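Local coordinates for serine protease inhibitor 2 (Anopheles gambiae, PDB 3PZF), which inhibits clip-domain serine proteases of the mosquito haemolymph and so restrains phenoloxidase activation and melanization, at residues S44-S47 with V48-L51; N23-D26 with L27-V30. One frame throughout, in Å; residues are numbered along the deposited sequence.

Interaction 1 (S44-S47 with V48-L51); sequences SPFS and VKIL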
ATOM      1  N   SER A  44       0.949  -1.323   0.653  1.00 18.41           N
ATOM      2  CA  SER A  44       1.156   0.057   0.207  1.00 19.72           C
ATOM      3  C   SER A  44       2.270   0.078  -0.838  1.00 17.27           C
ATOM      4  O   SER A  44       3.445   0.068  -0.490  1.00 17.88           O
ATOM      5  CB  SER A  44       1.507   0.975   1.382  1.00 20.97           C
ATOM      6  OG  SER A  44       1.851   2.278   0.896  1.00 21.37           O
ATOM      7  N   PRO A  45       1.893   0.082  -2.130  1.00 17.58           N
ATOM      8  CA  PRO A  45       2.937  -0.007  -3.160  1.00 16.99           C
ATOM      9  C   PRO A  45       3.827   1.215  -3.121  1.00 22.02           C
ATOM     10  O   PRO A  45       5.040   1.085  -3.264  1.00 19.92           O
ATOM     11  CB  PRO A  45       2.154  -0.073  -4.484  1.00 18.36           C
ATOM     12  CG  PRO A  45       0.730  -0.523  -4.070  1.00 21.89           C
ATOM     13  CD  PRO A  45       0.516   0.004  -2.678  1.00 21.03           C
ATOM     14  N   PHE A  46       3.253   2.387  -2.905  1.00 15.16           N
ATOM     15  CA  PHE A  46       4.100   3.589  -2.828  1.00 19.60           C
ATOM     16  C   PHE A  46       5.149   3.413  -1.698  1.00 21.01           C
ATOM     17  O   PHE A  46       6.323   3.765  -1.861  1.00 19.53           O
ATOM     18  CB  PHE A  46       3.249   4.821  -2.558  1.00 20.52           C
ATOM     19  CG  PHE A  46       4.061   6.036  -2.224  1.00 23.65           C
ATOM     20  CD1 PHE A  46       4.824   6.638  -3.203  1.00 20.93           C
ATOM     21  CD2 PHE A  46       4.069   6.567  -0.937  1.00 22.75           C
ATOM     22  CE1 PHE A  46       5.603   7.762  -2.909  1.00 25.89           C
ATOM     23  CE2 PHE A  46       4.836   7.716  -0.644  1.00 22.87           C
ATOM     24  CZ  PHE A  46       5.605   8.288  -1.636  1.00 22.62           C
ATOM     25  N   SER A  47       4.740   2.856  -0.553  1.00 17.63           N
ATOM     26  CA  SER A  47       5.686   2.694   0.562  1.00 16.62           C
ATOM     27  C   SER A  47       6.787   1.732   0.194  1.00 16.19           C
ATOM     28  O   SER A  47       7.911   1.883   0.638  1.00 19.66           O
ATOM     29  CB  SER A  47       4.953   2.200   1.824  1.00 19.80           C
ATOM     30  OG  SER A  47       4.105   3.236   2.312  1.00 21.78           O
ATOM     31  N   VAL A  48       6.481   0.733  -0.618  1.00 16.91           N
ATOM     32  CA  VAL A  48       7.524  -0.182  -1.068  1.00 16.30           C
ATOM     33  C   VAL A  48       8.571   0.597  -1.852  1.00 21.01           C
ATOM     34  O   VAL A  48       9.770   0.347  -1.707  1.00 20.53           O
ATOM     35  CB  VAL A  48       6.982  -1.348  -1.913  1.00 20.27           C
ATOM     36  CG1 VAL A  48       8.129  -2.243  -2.410  1.00 20.73           C
ATOM     37  CG2 VAL A  48       6.012  -2.189  -1.090  1.00 18.27           C
ATOM     38  N   LYS A  49       8.137   1.549  -2.671  1.00 20.36           N
ATOM     39  CA  LYS A  49       9.117   2.315  -3.439  1.00 20.40           C
ATOM     40  C   LYS A  49       9.984   3.171  -2.520  1.00 25.26           C
ATOM     41  O   LYS A  49      11.180   3.337  -2.769  1.00 22.66           O
ATOM     42  CB  LYS A  49       8.426   3.157  -4.512  1.00 20.75           C
ATOM     43  CG  LYS A  49       7.622   2.274  -5.468  1.00 19.23           C
ATOM     44  CD  LYS A  49       7.277   3.049  -6.777  1.00 21.09           C
ATOM     45  CE  LYS A  49       6.259   4.155  -6.564  1.00 27.57           C
ATOM     46  NZ  LYS A  49       5.779   4.705  -7.919  1.00 22.52           N
ATOM     47  N   ILE A  50       9.394   3.706  -1.458  1.00 18.67           N
ATOM     48  CA  ILE A  50      10.188   4.418  -0.445  1.00 21.98           C
ATOM     49  C   ILE A  50      11.294   3.501   0.147  1.00 18.11           C
ATOM     50  O   ILE A  50      12.446   3.944   0.329  1.00 19.69           O
ATOM     51  CB  ILE A  50       9.299   4.945   0.722  1.00 23.73           C
ATOM     52  CG1 ILE A  50       8.313   6.021   0.234  1.00 24.43           C
ATOM     53  CG2 ILE A  50      10.173   5.542   1.830  1.00 23.25           C
ATOM     54  CD1 ILE A  50       8.969   7.187  -0.437  1.00 30.24           C
ATOM     55  N   LEU A  51      10.944   2.262   0.470  1.00 19.64           N
ATOM     56  CA  LEU A  51      11.911   1.308   1.049  1.00 19.95           C
ATOM     57  C   LEU A  51      13.052   1.058   0.083  1.00 25.38           C
ATOM     58  O   LEU A  51      14.231   1.031   0.455  1.00 21.23           O
ATOM     59  CB  LEU A  51      11.239  -0.052   1.346  1.00 19.23           C
ATOM     60  CG  LEU A  51      10.062   0.029   2.300  1.00 25.52           C
ATOM     61  CD1 LEU A  51       9.527  -1.379   2.665  1.00 20.92           C
ATOM     62  CD2 LEU A  51      10.528   0.778   3.537  1.00 27.81           C
TER

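Interaction 2 (N23-D26 with L27-V30); sequences NEFD and LMFV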
ATOM      1  N   ASN A  23       3.008   4.517 -11.926  1.00 21.80           N
ATOM      2  CA  ASN A  23       2.590   3.349 -11.162  1.00 24.39           C
ATOM      3  C   ASN A  23       3.010   2.049 -11.824  1.00 25.89           C
ATOM      4  O   ASN A  23       2.482   0.987 -11.493  1.00 23.48           O
ATOM      5  CB  ASN A  23       1.069   3.367 -10.924  1.00 21.79           C
ATOM      6  CG  ASN A  23       0.277   3.378 -12.227  1.00 25.49           C
ATOM      7  OD1 ASN A  23       0.858   3.504 -13.323  1.00 25.78           O
ATOM      8  ND2 ASN A  23      -1.045   3.293 -12.122  1.00 26.52           N
ATOM      9  N   GLU A  24       3.993   2.120 -12.724  1.00 25.63           N
ATOM     10  CA  GLU A  24       4.470   0.919 -13.407  1.00 26.63           C
ATOM     11  C   GLU A  24       4.949  -0.135 -12.413  1.00 29.44           C
ATOM     12  O   GLU A  24       4.527  -1.290 -12.457  1.00 30.83           O
ATOM     13  CB  GLU A  24       5.615   1.269 -14.377  1.00 36.14           C
ATOM     14  CG  GLU A  24       5.212   2.163 -15.557  1.00 51.15           C
ATOM     15  CD  GLU A  24       5.140   3.659 -15.218  1.00 56.94           C
ATOM     16  OE1 GLU A  24       5.660   4.087 -14.155  1.00 39.55           O
ATOM     17  OE2 GLU A  24       4.562   4.408 -16.036  1.00 64.83           O
ATOM     18  N   PHE A  25       5.856   0.255 -11.530  1.00 22.62           N
ATOM     19  CA  PHE A  25       6.369  -0.666 -10.519  1.00 22.98           C
ATOM     20  C   PHE A  25       5.226  -1.090  -9.588  1.00 23.24           C
ATOM     21  O   PHE A  25       5.076  -2.265  -9.279  1.00 27.14           O
ATOM     22  CB  PHE A  25       7.475  -0.036  -9.674  1.00 24.17           C
ATOM     23  CG  PHE A  25       7.854  -0.894  -8.499  1.00 24.80           C
ATOM     24  CD1 PHE A  25       8.710  -1.968  -8.662  1.00 32.26           C
ATOM     25  CD2 PHE A  25       7.245  -0.707  -7.272  1.00 24.49           C
ATOM     26  CE1 PHE A  25       9.017  -2.796  -7.591  1.00 27.28           C
ATOM     27  CE2 PHE A  25       7.531  -1.532  -6.203  1.00 31.10           C
ATOM     28  CZ  PHE A  25       8.422  -2.584  -6.363  1.00 30.17           C
ATOM     29  N   ASP A  26       4.417  -0.126  -9.155  1.00 21.03           N
ATOM     30  CA  ASP A  26       3.306  -0.419  -8.218  1.00 19.91           C
ATOM     31  C   ASP A  26       2.437  -1.557  -8.732  1.00 19.02           C
ATOM     32  O   ASP A  26       2.197  -2.541  -8.011  1.00 21.45           O
ATOM     33  CB  ASP A  26       2.429   0.823  -8.016  1.00 19.85           C
ATOM     34  CG  ASP A  26       3.244   2.041  -7.582  1.00 20.84           C
ATOM     35  OD1 ASP A  26       4.118   2.465  -8.362  1.00 22.63           O
ATOM     36  OD2 ASP A  26       2.972   2.593  -6.499  1.00 24.49           O
ATOM     37  N   LEU A  27       1.957  -1.422  -9.971  1.00 18.69           N
ATOM     38  CA  LEU A  27       1.075  -2.415 -10.562  1.00 24.30           C
ATOM     39  C   LEU A  27       1.762  -3.765 -10.740  1.00 28.31           C
ATOM     40  O   LEU A  27       1.159  -4.790 -10.466  1.00 25.83           O
ATOM     41  CB  LEU A  27       0.514  -1.906 -11.889  1.00 23.70           C
ATOM     42  CG  LEU A  27      -0.370  -0.666 -11.716  1.00 23.44           C
ATOM     43  CD1 LEU A  27      -0.890  -0.111 -13.041  1.00 23.32           C
ATOM     44  CD2 LEU A  27      -1.539  -1.015 -10.798  1.00 23.55           C
ATOM     45  N   MET A  28       3.013  -3.762 -11.187  1.00 27.21           N
ATOM     46  CA  MET A  28       3.790  -5.005 -11.282  1.00 27.34           C
ATOM     47  C   MET A  28       3.893  -5.721  -9.930  1.00 26.60           C
ATOM     48  O   MET A  28       3.661  -6.928  -9.822  1.00 26.12           O
ATOM     49  CB  MET A  28       5.194  -4.702 -11.847  1.00 31.70           C
ATOM     50  CG  MET A  28       6.119  -5.911 -11.935  1.00 48.94           C
ATOM     51  SD  MET A  28       7.817  -5.487 -12.462  1.00 49.33           S
ATOM     52  CE  MET A  28       8.310  -4.320 -11.200  1.00 51.37           C
ATOM     53  N   PHE A  29       4.202  -4.983  -8.872  1.00 25.09           N
ATOM     54  CA  PHE A  29       4.421  -5.605  -7.577  1.00 23.74           C
ATOM     55  C   PHE A  29       3.086  -6.077  -6.957  1.00 20.24           C
ATOM     56  O   PHE A  29       3.009  -7.122  -6.325  1.00 23.36           O
ATOM     57  CB  PHE A  29       5.084  -4.599  -6.632  1.00 23.71           C
ATOM     58  CG  PHE A  29       5.568  -5.198  -5.351  1.00 26.27           C
ATOM     59  CD1 PHE A  29       6.693  -6.014  -5.337  1.00 24.52           C
ATOM     60  CD2 PHE A  29       4.916  -4.929  -4.151  1.00 23.86           C
ATOM     61  CE1 PHE A  29       7.151  -6.567  -4.140  1.00 24.14           C
ATOM     62  CE2 PHE A  29       5.375  -5.462  -2.954  1.00 23.09           C
ATOM     63  CZ  PHE A  29       6.491  -6.285  -2.954  1.00 27.74           C
ATOM     64  N   VAL A  30       2.057  -5.272  -7.119  1.00 20.73           N
ATOM     65  CA  VAL A  30       0.718  -5.648  -6.643  1.00 22.78           C
ATOM     66  C   VAL A  30       0.310  -6.963  -7.291  1.00 27.89           C
ATOM     67  O   VAL A  30      -0.166  -7.879  -6.622  1.00 23.00           O
ATOM     68  CB  VAL A  30      -0.306  -4.558  -6.964  1.00 21.91           C
ATOM     69  CG1 VAL A  30      -1.720  -5.146  -7.013  1.00 27.92           C
ATOM     70  CG2 VAL A  30      -0.227  -3.443  -5.900  1.00 23.57           C
TER

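Interaction 1 (S44-S47 with V48-L51)
Phe-46 swings its ring out with CG anti to the backbone N (chi1 170°), while Ile-50 sends CG1 back beside its own N (chi1 -65°). The two side chains, one turn apart, therefore meet on the same flank. These are the N-capped first two turns of helix 45-58, a buried helix of the serpin fold. Ile-50 CG1 sits over one face of the Phe-46 ring, 4.2 Å from the centroid and shifted toward the rim, a CH-pi contact. Beyond it, Ile-50 CD1 reaches Phe-46 CZ at 3.7 Å. Tyr-90 of helix 83-98 packs against both residues, and Leu-93 and Leu-94 add to the cover on Phe-46. Lys-49 leaves the same turn by another route. Its CG passes Pro-45 O at 3.6 Å, and its charged end pairs with Asp-26. Val-48 places CG2 beside Ser-44 O, 3.5 Å away. The backbone bonds are regular i to i+4 links, from Val-48 N to Ser-44 O through to Leu-51 N to Ser-47 O. Ser-44 is the N-cap. Its OG accepts from Ser-47 N at 3.3 Å, a rather long capping bond. The same buried hydroxyl is hydrogen-bonded to Leu-387 O, which ties the helix start to strand 386-392. A third bond reaches this oxygen: Ser-47 OG donates to Ser-44 OG at 2.8 Å.

Interaction 2 (N23-D26 with L27-V30)
Phe-25 and Phe-29 form the tightly packed flank, lying side by side and pointing the same way. Their planes are 17° apart, but the rings are slid so far that they barely overlap, with centroids 5.6 Å apart. The closer contact is with the stem of Phe-29. Its CB lies over one face of the Phe-25 ring, 4.2 Å from the centroid, in a CH-pi contact. Leu-52 of helix 45-58 also packs on Phe-25, as does Ile-305. The looser side is that of Met-28, which is exposed. Its chain runs extended to SD and then bends at the last torsion (chi3 58°). That bend turns CE back to Phe-25 CD1 at 3.5 Å, so the methyl borders a buried ring at the solvent side. Glu-24 is exposed too, and its CB is directed away from the next turn. These residues make up the first two turns of helix 24-35, the N-terminal helix of the serpin fold. Asn-23 stands at the N-cap position, but its side chain makes no capping bond. The first regular helix bond runs from Leu-27 N to Asn-23 O, 2.9 Å long and nearly straight at 173°. Leu-27 CD1 also packs against the Asn-23 side chain, and Leu-269 of helix 266-274 touches both residues. Asp-26 is buried, and its carboxylate pairs with Lys-49. Its backbone O accepts from Val-30 N, and Val-30 CG2 rests 3.3 Å from Asp-26 O.

Interaction 2 comes first along the chain, in helix 24-35. Interaction 1 follows at the start of helix 45-58, after the short strand 41-43. Their centres lie about 10 Å apart, and the two helix starts touch directly. Lys-49 NZ and Asp-26 OD1 form a salt bridge at 2.8 Å. Beside it, Lys-49 CG packs on Phe-25 CD2 at 3.5 Å, and Pro-45 CG meets Val-30 CG2 at 3.6 Å. This buried charge pair and the packing around it join the two N-terminal helices of the serpin domain. Both interactions also contact strand 386-392, near the C-terminus, each through residues of its own.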